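Local coordinates for protein type I modular polyketide synthase (Streptomyces albus subsp. albus, PDB 6IYT) that probably takes the ethylmalonyl extender unit from ethylmalonyl-coenzyme A and passes it to the acyl carrier protein in salinomycin polyketide assembly, at residues 46-52 / 86-92; 246-252 / 316-320. One frame throughout, in Å; residues are numbered along the deposited sequence.

Contact 1: residues 46-52 / 86-92; sequences IVSAKSA and AAFEHRA
Val47 and Ala92, then Ala49 and His90, are hydrogen-bonded pairs joining strands 43-49 and 90-96 in antiparallel fashion, and the pairing ends in a classic beta bulge where Glu89 and His90 both face Ala49. Both segments fall in the CurL-like region of the polyketide synthase, and strand 111-114 completes the sheet on the other side of 90-96. The Phe88 side chain leads across just beside the bulge. Its CB rests 3.3 Å from Ala49 O, and CG lies 4.1 Å from Lys50 CG. On the ring, CD2 comes within 4.0 Å of Ala49 CA, while CE1 and CZ sit beneath Lys50 CE, which stands over the ring centre, 4.1 Å from the centroid, in a CH-pi contact. Ala86 CB lies on the opposite face, toward the rim, and Tyr464 meets the ring edge-to-face. Ser48 OG takes up the position between its backbone N and carbonyl carbon (chi1 67°), from which it accepts the Phe88 N-H at 2.9 Å. Arg91 reaches back with an extended chain, and its NE gives a straight bond (168°) to Phe88 O, the acceptor nearly in the guanidinium plane. The Ser51-Ala52 peptide lies over one face of the His90 imidazole; Ser51 N-caps helix 52-67, its OG accepting the Gly54 N-H. Next to the bulge, water 2 donates to Lys50 O (2.8 Å) and to Glu89 OE1.

Contact 2: residues 246-252 / 316-320; sequences LVGKGAV and TVASH
The flat groups meeting here are two peptide units, Gly250-Ala251 and Val317-Ala318, which lie face against face with a modest tilt between their planes, Gly250 C standing 3.6 Å from Ala318 N. Val317 CA stands over that same face of the first and directs its CA-H at Gly250 O, a CA-H...O contact with 155° at the hydrogen. At the edge of the second, the Ala318 N-H donates to water 3, which in turn donates to Leu246 O and so bridges the two segments. Gly250 carries no side chain, and Ala318 CB settles 3.7 Å from Gly250 CA. Val317 turns its branches the other way: CG1 touches Val247 CG2 at 3.8 Å, and CG2 lies against Leu246 CD1 at 3.9 Å, the side chains crossing at about a right angle. Ile181 of helix 181-200 also touches Val317 and Val247. Residues 317-320 spell VASH, the position of the motif (YASH or HAFH in relatives) associated with extender-unit choice in modular acyltransferases. It follows strand 310-312, which pairs antiparallel with strand 251-255. Ala318 centres an inverse gamma turn, closed by a weak bond from Ser319 N to Val317 O. Beyond it, His320 NE2 is hydrogen-bonded to Ser213 OG, consistent with the Ser-His dyad of this family, and its ND1 to Arg372 O. Thr316 ties the start of the loop to the strand. With chi1 at 53°, its OG1 sits between backbone N and carbonyl carbon and accepts the Val252 N-H at 3.0 Å and 167°, while also bonding Ile313 O. Alongside, Val252 CG2 presses on Val317 O at 3.4 Å.

Overall arrangement
Contact 1 closes early in the chain, before contact 2 opens, and the two lie on opposite sides of the chain's centre, their own centres 49 Å apart and their nearest atoms about 36 Å apart. They share no sheet. Residues 46-52 and 86-92 lie on two strands of a three-stranded antiparallel sheet completed by 111-114, which is also covered by the C-terminal part of the chain through Trp439 and Tyr464. Residues 246-252 and 316-320 belong to the acyltransferase domain, at one end of its mixed five-stranded sheet and close to Ser213. Contact 1 thus belongs to the CurL-like part, probably the linker-type subdomain that accompanies the acyltransferase, and contact 2 lies beside the probable active site.

Contact 1: residues 46-52 / 86-92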
loop_
_atom_site.group_PDB
_atom_site.type_symbol
_atom_site.label_atom_id
_atom_site.label_comp_id
_atom_site.label_asym_id
_atom_site.label_seq_id
_atom_site.Cartn_x
_atom_site.Cartn_y
_atom_site.Cartn_z
ATOM N N ILE A 46 -1.385 12.494 -20.749
ATOM C CA ILE A 46 -1.112 11.108 -21.074
ATOM C C ILE A 46 -1.001 10.965 -22.587
ATOM O O ILE A 46 -1.596 11.730 -23.306
ATOM C CB ILE A 46 -2.147 10.124 -20.505
ATOM C CG1 ILE A 46 -3.464 10.229 -21.231
ATOM C CG2 ILE A 46 -2.347 10.371 -19.012
ATOM C CD1 ILE A 46 -4.448 9.189 -20.795
ATOM N N VAL A 47 -0.006 10.204 -23.020
ATOM C CA VAL A 47 0.269 10.002 -24.463
ATOM C C VAL A 47 0.497 8.522 -24.726
ATOM O O VAL A 47 1.143 7.839 -23.922
ATOM C CB VAL A 47 1.549 10.791 -24.882
ATOM C CG1 VAL A 47 1.650 10.930 -26.386
ATOM C CG2 VAL A 47 1.559 12.154 -24.242
ATOM N N SER A 48 0.056 8.020 -25.890
ATOM C CA SER A 48 0.313 6.641 -26.233
ATOM C C SER A 48 0.360 6.439 -27.724
ATOM O O SER A 48 -0.160 7.262 -28.504
ATOM C CB SER A 48 -0.738 5.706 -25.620
ATOM O OG SER A 48 -2.017 5.910 -26.199
ATOM N N ALA A 49 1.062 5.398 -28.116
ATOM C CA ALA A 49 1.273 5.078 -29.546
ATOM C C ALA A 49 1.624 3.604 -29.663
ATOM O O ALA A 49 1.615 2.888 -28.676
ATOM C CB ALA A 49 2.388 5.929 -30.107
ATOM N N LYS A 50 1.846 3.126 -30.895
ATOM C CA LYS A 50 1.961 1.678 -31.136
ATOM C C LYS A 50 3.400 1.195 -31.166
ATOM O O LYS A 50 3.651 -0.005 -31.192
ATOM C CB LYS A 50 1.282 1.303 -32.445
ATOM C CG LYS A 50 -0.176 1.667 -32.470
ATOM C CD LYS A 50 -0.795 1.230 -33.760
ATOM C CE LYS A 50 -2.101 1.934 -34.026
ATOM N NZ LYS A 50 -2.891 1.128 -35.004
ATOM N N SER A 51 4.339 2.111 -31.101
ATOM C CA SER A 51 5.768 1.752 -31.041
ATOM C C SER A 51 6.545 2.812 -30.286
ATOM O O SER A 51 6.062 3.926 -30.093
ATOM C CB SER A 51 6.347 1.596 -32.466
ATOM O OG SER A 51 6.640 2.876 -33.024
ATOM N N ALA A 52 7.802 2.505 -29.952
ATOM C CA ALA A 52 8.684 3.495 -29.310
ATOM C C ALA A 52 8.822 4.750 -30.137
ATOM O O ALA A 52 8.823 5.860 -29.598
ATOM C CB ALA A 52 10.057 2.894 -29.054
ATOM N N ALA A 86 -7.494 7.073 -27.884
ATOM C CA ALA A 86 -7.235 5.657 -27.562
ATOM C C ALA A 86 -5.943 5.497 -26.750
ATOM O O ALA A 86 -4.913 6.099 -27.073
ATOM C CB ALA A 86 -7.153 4.827 -28.839
ATOM N N ALA A 87 -5.956 4.551 -25.817
ATOM C CA ALA A 87 -4.726 4.094 -25.176
ATOM C C ALA A 87 -4.102 2.925 -25.958
ATOM O O ALA A 87 -4.443 1.759 -25.730
ATOM C CB ALA A 87 -5.002 3.678 -23.747
ATOM N N PHE A 88 -3.053 3.231 -26.718
ATOM C CA PHE A 88 -2.250 2.218 -27.365
ATOM C C PHE A 88 -1.132 1.699 -26.427
ATOM O O PHE A 88 -1.030 2.117 -25.253
ATOM C CB PHE A 88 -1.650 2.785 -28.640
ATOM C CG PHE A 88 -2.676 3.204 -29.651
ATOM C CD1 PHE A 88 -3.676 2.328 -30.040
ATOM C CD2 PHE A 88 -2.644 4.468 -30.218
ATOM C CE1 PHE A 88 -4.685 2.747 -30.903
ATOM C CE2 PHE A 88 -3.599 4.860 -31.145
ATOM C CZ PHE A 88 -4.624 3.996 -31.483
ATOM N N GLU A 89 -0.314 0.784 -26.947
ATOM C CA GLU A 89 0.578 -0.052 -26.128
ATOM C C GLU A 89 1.737 0.709 -25.444
ATOM O O GLU A 89 2.096 0.399 -24.291
ATOM C CB GLU A 89 1.126 -1.218 -26.994
ATOM C CG GLU A 89 2.099 -2.168 -26.294
ATOM C CD GLU A 89 2.562 -3.352 -27.189
ATOM O OE1 GLU A 89 2.546 -3.228 -28.427
ATOM O OE2 GLU A 89 3.016 -4.374 -26.643
ATOM N N HIS A 90 2.381 1.625 -26.164
ATOM C CA HIS A 90 3.531 2.355 -25.638
ATOM C C HIS A 90 3.030 3.676 -25.057
ATOM O O HIS A 90 2.350 4.464 -25.760
ATOM C CB HIS A 90 4.545 2.643 -26.751
ATOM C CG HIS A 90 5.231 1.417 -27.277
ATOM N ND1 HIS A 90 6.556 1.148 -27.020
ATOM C CD2 HIS A 90 4.741 0.326 -27.911
ATOM C CE1 HIS A 90 6.873 -0.027 -27.547
ATOM N NE2 HIS A 90 5.787 -0.549 -28.080
ATOM N N ARG A 91 3.381 3.939 -23.803
ATOM C CA ARG A 91 2.670 4.953 -23.033
ATOM C C ARG A 91 3.618 5.836 -22.272
ATOM O O ARG A 91 4.657 5.399 -21.830
ATOM C CB ARG A 91 1.695 4.263 -22.067
ATOM C CG ARG A 91 0.581 3.504 -22.767
ATOM C CD ARG A 91 -0.302 2.784 -21.768
ATOM N NE ARG A 91 -1.308 2.027 -22.453
ATOM C CZ ARG A 91 -2.364 1.443 -21.896
ATOM N NH1 ARG A 91 -2.513 1.405 -20.579
ATOM N NH2 ARG A 91 -3.194 0.709 -22.677
ATOM N N ALA A 92 3.254 7.105 -22.141
ATOM C CA ALA A 92 3.973 8.018 -21.286
ATOM C C ALA A 92 3.025 8.961 -20.597
ATOM O O ALA A 92 1.948 9.286 -21.133
ATOM C CB ALA A 92 5.002 8.801 -22.075
HETATM O O HOH W 1 -3.106 7.735 -28.580
HETATM O O HOH W 2 1.580 -1.721 -30.475
#

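Contact 2: residues 246-252 / 316-320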
loop_
_atom_site.group_PDB
_atom_site.type_symbol
_atom_site.label_atom_id
_atom_site.label_comp_id
_atom_site.label_asym_id
_atom_site.label_seq_id
_atom_site.Cartn_x
_atom_site.Cartn_y
_atom_site.Cartn_z
ATOM N N LEU A 246 3.608 -6.176 25.735
ATOM C CA LEU A 246 4.754 -6.584 24.962
ATOM C C LEU A 246 5.813 -5.496 24.670
ATOM O O LEU A 246 6.889 -5.808 24.246
ATOM C CB LEU A 246 4.287 -7.176 23.623
ATOM C CG LEU A 246 3.423 -8.422 23.668
ATOM C CD1 LEU A 246 3.062 -8.941 22.294
ATOM C CD2 LEU A 246 4.169 -9.502 24.446
ATOM N N VAL A 247 5.465 -4.236 24.872
ATOM C CA VAL A 247 6.415 -3.174 24.516
ATOM C C VAL A 247 7.648 -3.261 25.434
ATOM O O VAL A 247 7.511 -3.542 26.630
ATOM C CB VAL A 247 5.776 -1.779 24.601
ATOM C CG1 VAL A 247 6.837 -0.697 24.547
ATOM C CG2 VAL A 247 4.795 -1.597 23.479
ATOM N N GLY A 248 8.825 -3.278 24.823
ATOM C CA GLY A 248 10.076 -3.450 25.565
ATOM C C GLY A 248 10.569 -4.892 25.612
ATOM O O GLY A 248 11.736 -5.147 25.867
ATOM N N LYS A 249 9.672 -5.835 25.427
ATOM C CA LYS A 249 10.019 -7.256 25.576
ATOM C C LYS A 249 10.482 -7.881 24.273
ATOM O O LYS A 249 10.941 -9.034 24.254
ATOM C CB LYS A 249 8.838 -8.009 26.139
ATOM C CG LYS A 249 8.408 -7.463 27.494
ATOM C CD LYS A 249 7.296 -8.258 28.108
ATOM C CE LYS A 249 7.085 -7.842 29.556
ATOM N NZ LYS A 249 5.658 -7.533 29.853
ATOM N N GLY A 250 10.308 -7.155 23.166
ATOM C CA GLY A 250 10.599 -7.699 21.855
ATOM C C GLY A 250 10.297 -6.722 20.755
ATOM O O GLY A 250 9.709 -5.687 20.995
ATOM N N ALA A 251 10.737 -7.060 19.544
ATOM C CA ALA A 251 10.399 -6.330 18.375
ATOM C C ALA A 251 10.529 -7.260 17.157
ATOM O O ALA A 251 10.719 -8.482 17.304
ATOM C CB ALA A 251 11.293 -5.113 18.246
ATOM N N VAL A 252 10.346 -6.707 15.970
ATOM C CA VAL A 252 10.537 -7.446 14.732
ATOM C C VAL A 252 11.507 -6.692 13.806
ATOM O O VAL A 252 11.454 -5.510 13.733
ATOM C CB VAL A 252 9.234 -7.577 13.949
ATOM C CG1 VAL A 252 9.430 -8.238 12.606
ATOM C CG2 VAL A 252 8.201 -8.316 14.761
ATOM N N THR A 316 7.602 -1.811 16.592
ATOM C CA THR A 316 7.076 -3.160 16.620
ATOM C C THR A 316 7.335 -3.811 17.968
ATOM O O THR A 316 8.229 -3.383 18.736
ATOM C CB THR A 316 7.691 -4.027 15.545
ATOM O OG1 THR A 316 9.128 -3.972 15.645
ATOM C CG2 THR A 316 7.224 -3.544 14.145
ATOM N N VAL A 317 6.458 -4.734 18.312
ATOM C CA VAL A 317 6.688 -5.699 19.399
ATOM C C VAL A 317 6.923 -7.064 18.778
ATOM O O VAL A 317 6.757 -7.225 17.589
ATOM C CB VAL A 317 5.481 -5.782 20.351
ATOM C CG1 VAL A 317 5.275 -4.466 21.103
ATOM C CG2 VAL A 317 4.210 -6.279 19.632
ATOM N N ALA A 318 7.212 -8.068 19.597
ATOM C CA ALA A 318 7.492 -9.405 19.071
ATOM C C ALA A 318 6.202 -10.190 18.936
ATOM O O ALA A 318 5.996 -11.185 19.617
ATOM C CB ALA A 318 8.487 -10.154 19.978
ATOM N N SER A 319 5.325 -9.742 18.050
ATOM C CA SER A 319 4.231 -10.573 17.586
ATOM C C SER A 319 4.806 -11.691 16.718
ATOM O O SER A 319 6.015 -11.738 16.465
ATOM C CB SER A 319 3.217 -9.727 16.792
ATOM O OG SER A 319 3.894 -8.804 15.968
ATOM N N HIS A 320 3.973 -12.643 16.361
ATOM C CA HIS A 320 4.343 -13.678 15.410
ATOM C C HIS A 320 5.425 -14.602 15.980
ATOM O O HIS A 320 6.237 -15.141 15.244
ATOM C CB HIS A 320 4.815 -13.054 14.079
ATOM C CG HIS A 320 3.795 -12.171 13.443
ATOM N ND1 HIS A 320 2.572 -12.648 13.031
ATOM C CD2 HIS A 320 3.717 -10.820 13.351
ATOM C CE1 HIS A 320 1.824 -11.641 12.610
ATOM N NE2 HIS A 320 2.467 -10.523 12.855
HETATM O O HOH W 3 7.386 -8.028 22.522
#